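Local structure of TPR repeat-containing protein (Cytophaga hutchinsonii, 3U4T) at residues L197-Y202 with N224-Y229. The protein is of unknown function but, as a tetratricopeptide-repeat protein built of paired helices, probably serves as a scaffold for binding other proteins. The protein carries 1 engineered substitution. Residues are numbered along the deposited sequence; the frame is centred on the assembly and turned at random.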
loop_
_atom_site.group_PDB
_atom_site.type_symbol
_atom_site.label_atom_id
_atom_site.label_comp_id
_atom_site.label_asym_id
_atom_site.label_seq_id
_atom_site.Cartn_x
_atom_site.Cartn_y
_atom_site.Cartn_z
ATOM N N LEU A 197 12.154 18.511 16.321
ATOM C CA LEU A 197 12.637 17.834 15.116
ATOM C C LEU A 197 11.589 17.670 14.044
ATOM O O LEU A 197 11.899 17.718 12.860
ATOM C CB LEU A 197 13.197 16.451 15.458
ATOM C CG LEU A 197 14.521 16.425 16.222
ATOM C CD1 LEU A 197 14.962 14.985 16.445
ATOM C CD2 LEU A 197 15.569 17.189 15.423
ATOM N N ALA A 198 10.344 17.475 14.457
ATOM C CA ALA A 198 9.257 17.283 13.512
ATOM C C ALA A 198 8.653 18.584 13.011
ATOM O O ALA A 198 7.982 18.610 11.982
ATOM C CB ALA A 198 8.175 16.427 14.150
ATOM N N LYS A 199 8.902 19.664 13.737
ATOM C CA LYS A 199 8.364 20.984 13.402
ATOM C C LYS A 199 8.398 21.365 11.931
ATOM O O LYS A 199 7.365 21.603 11.316
ATOM C CB LYS A 199 9.095 22.047 14.212
ATOM C CG LYS A 199 8.668 23.482 13.946
ATOM C CD LYS A 199 7.611 23.952 14.913
ATOM C CE LYS A 199 7.844 25.424 15.247
ATOM N NZ LYS A 199 7.891 26.297 14.039
ATOM N N PRO A 200 9.591 21.437 11.340
ATOM C CA PRO A 200 9.673 21.804 9.926
ATOM C C PRO A 200 8.882 20.930 8.955
ATOM O O PRO A 200 8.308 21.433 7.984
ATOM C CB PRO A 200 11.165 21.740 9.647
ATOM C CG PRO A 200 11.645 20.698 10.610
ATOM C CD PRO A 200 10.919 21.092 11.867
ATOM N N TYR A 201 8.855 19.624 9.200
ATOM C CA TYR A 201 8.140 18.719 8.296
ATOM C C TYR A 201 6.632 18.920 8.351
ATOM O O TYR A 201 5.959 18.902 7.316
ATOM C CB TYR A 201 8.537 17.272 8.605
ATOM C CG TYR A 201 10.041 17.105 8.524
ATOM C CD1 TYR A 201 10.718 17.319 7.315
ATOM C CD2 TYR A 201 10.800 16.877 9.667
ATOM C CE1 TYR A 201 12.100 17.328 7.255
ATOM C CE2 TYR A 201 12.194 16.884 9.618
ATOM C CZ TYR A 201 12.834 17.116 8.409
ATOM O OH TYR A 201 14.205 17.174 8.364
ATOM N N TYR A 202 6.098 19.132 9.551
ATOM C CA TYR A 202 4.665 19.363 9.685
ATOM C C TYR A 202 4.334 20.736 9.095
ATOM O O TYR A 202 3.234 20.947 8.559
ATOM C CB TYR A 202 4.229 19.294 11.164
ATOM C CG TYR A 202 3.894 17.890 11.645
ATOM C CD1 TYR A 202 3.058 17.065 10.895
ATOM C CD2 TYR A 202 4.416 17.385 12.837
ATOM C CE1 TYR A 202 2.751 15.762 11.319
ATOM C CE2 TYR A 202 4.112 16.079 13.270
ATOM C CZ TYR A 202 3.283 15.282 12.498
ATOM O OH TYR A 202 2.998 13.994 12.872
ATOM N N ASN A 224 -1.262 20.607 12.682
ATOM C CA ASN A 224 -1.566 21.730 13.556
ATOM C C ASN A 224 -1.520 21.369 15.031
ATOM O O ASN A 224 -1.125 22.193 15.863
ATOM C CB ASN A 224 -2.929 22.329 13.200
ATOM C CG ASN A 224 -2.859 23.265 12.007
ATOM O OD1 ASN A 224 -2.351 24.379 12.104
ATOM N ND2 ASN A 224 -3.363 22.812 10.875
ATOM N N GLU A 225 -1.925 20.142 15.356
ATOM C CA GLU A 225 -1.915 19.692 16.736
ATOM C C GLU A 225 -0.487 19.691 17.246
ATOM O O GLU A 225 -0.220 20.178 18.333
ATOM C CB GLU A 225 -2.523 18.294 16.861
ATOM C CG GLU A 225 -4.045 18.269 16.929
ATOM C CD GLU A 225 -4.587 16.922 17.387
ATOM O OE1 GLU A 225 -3.809 16.132 17.958
ATOM O OE2 GLU A 225 -5.791 16.650 17.195
ATOM N N TYR A 226 0.431 19.146 16.462
ATOM C CA TYR A 226 1.829 19.122 16.872
ATOM C C TYR A 226 2.288 20.562 17.120
ATOM O O TYR A 226 2.813 20.887 18.180
ATOM C CB TYR A 226 2.695 18.494 15.777
ATOM C CG TYR A 226 4.181 18.626 16.046
ATOM C CD1 TYR A 226 4.842 17.727 16.885
ATOM C CD2 TYR A 226 4.917 19.690 15.519
ATOM C CE1 TYR A 226 6.180 17.879 17.190
ATOM C CE2 TYR A 226 6.256 19.851 15.830
ATOM C CZ TYR A 226 6.882 18.946 16.660
ATOM O OH TYR A 226 8.216 19.102 16.953
ATOM N N ILE A 227 2.076 21.421 16.129
ATOM C CA ILE A 227 2.478 22.809 16.251
ATOM C C ILE A 227 1.895 23.444 17.509
ATOM O O ILE A 227 2.627 24.041 18.304
ATOM C CB ILE A 227 2.048 23.618 15.009
ATOM C CG1 ILE A 227 2.640 22.984 13.751
ATOM C CG2 ILE A 227 2.547 25.057 15.119
ATOM C CD1 ILE A 227 4.144 22.990 13.727
ATOM N N ALA A 228 0.583 23.311 17.701
ATOM C CA ALA A 228 -0.064 23.894 18.885
ATOM C C ALA A 228 0.586 23.442 20.193
ATOM O O ALA A 228 0.734 24.244 21.120
ATOM C CB ALA A 228 -1.554 23.573 18.895
ATOM N N TYR A 229 0.975 22.170 20.270
ATOM C CA TYR A 229 1.635 21.655 21.467
ATOM C C TYR A 229 3.065 22.177 21.518
ATOM O O TYR A 229 3.558 22.566 22.568
ATOM C CB TYR A 229 1.644 20.122 21.479
ATOM C CG TYR A 229 0.277 19.495 21.721
ATOM C CD1 TYR A 229 -0.526 19.901 22.796
ATOM C CD2 TYR A 229 -0.202 18.477 20.893
ATOM C CE1 TYR A 229 -1.770 19.302 23.040
ATOM C CE2 TYR A 229 -1.444 17.872 21.131
ATOM C CZ TYR A 229 -2.221 18.287 22.205
ATOM O OH TYR A 229 -3.429 17.672 22.454
HETATM O O HOH W 1 9.427 16.691 17.732
#
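Residues 197-202, at the N-terminal end of helix 199-209, pack against the middle of helix 217-233, with K199 and I227 closest in the backbone, their CA atoms 6.8 Å apart, and Y202 level with N224. Y226 bridges the two helices: its CG lies anti to the backbone N (chi1 171°), which extends the ring across to A198 and K199. There the A198 methyl sits over one face of the ring, a CH-pi contact with CB 4.2 Å from the centroid. Alanine suits this place, being small enough to let the aromatic ring lie close to the backbone. The Y202 ring meets Y226 obliquely, planes at 38°, its CD2 3.4 Å from Y226 CG, while its own hydroxyl bonds to E222. Tyrosine suits position 226 because its flat ring packs on both residues while OH reaches a water 2.8 Å away, which also accepts a weak bond from A198 N. Replacing Y226 by an alanine would probably leave the A198 methyl and the Y202 ring without their aromatic partner and open a gap between the helices. Beside the ring, the branched, aliphatic I227 lays CD1 against K199, 3.8 Å from CD; lysine suits this margin because its amine continues onward to a salt bridge with E203 and a hydrogen bond to Y231. Successive antiparallel helices packed side by side like these are characteristic of the alpha-solenoids of TPR-type proteins: Y202 also touches helix 176-189, and N224 and A228 pack on helix 237-250.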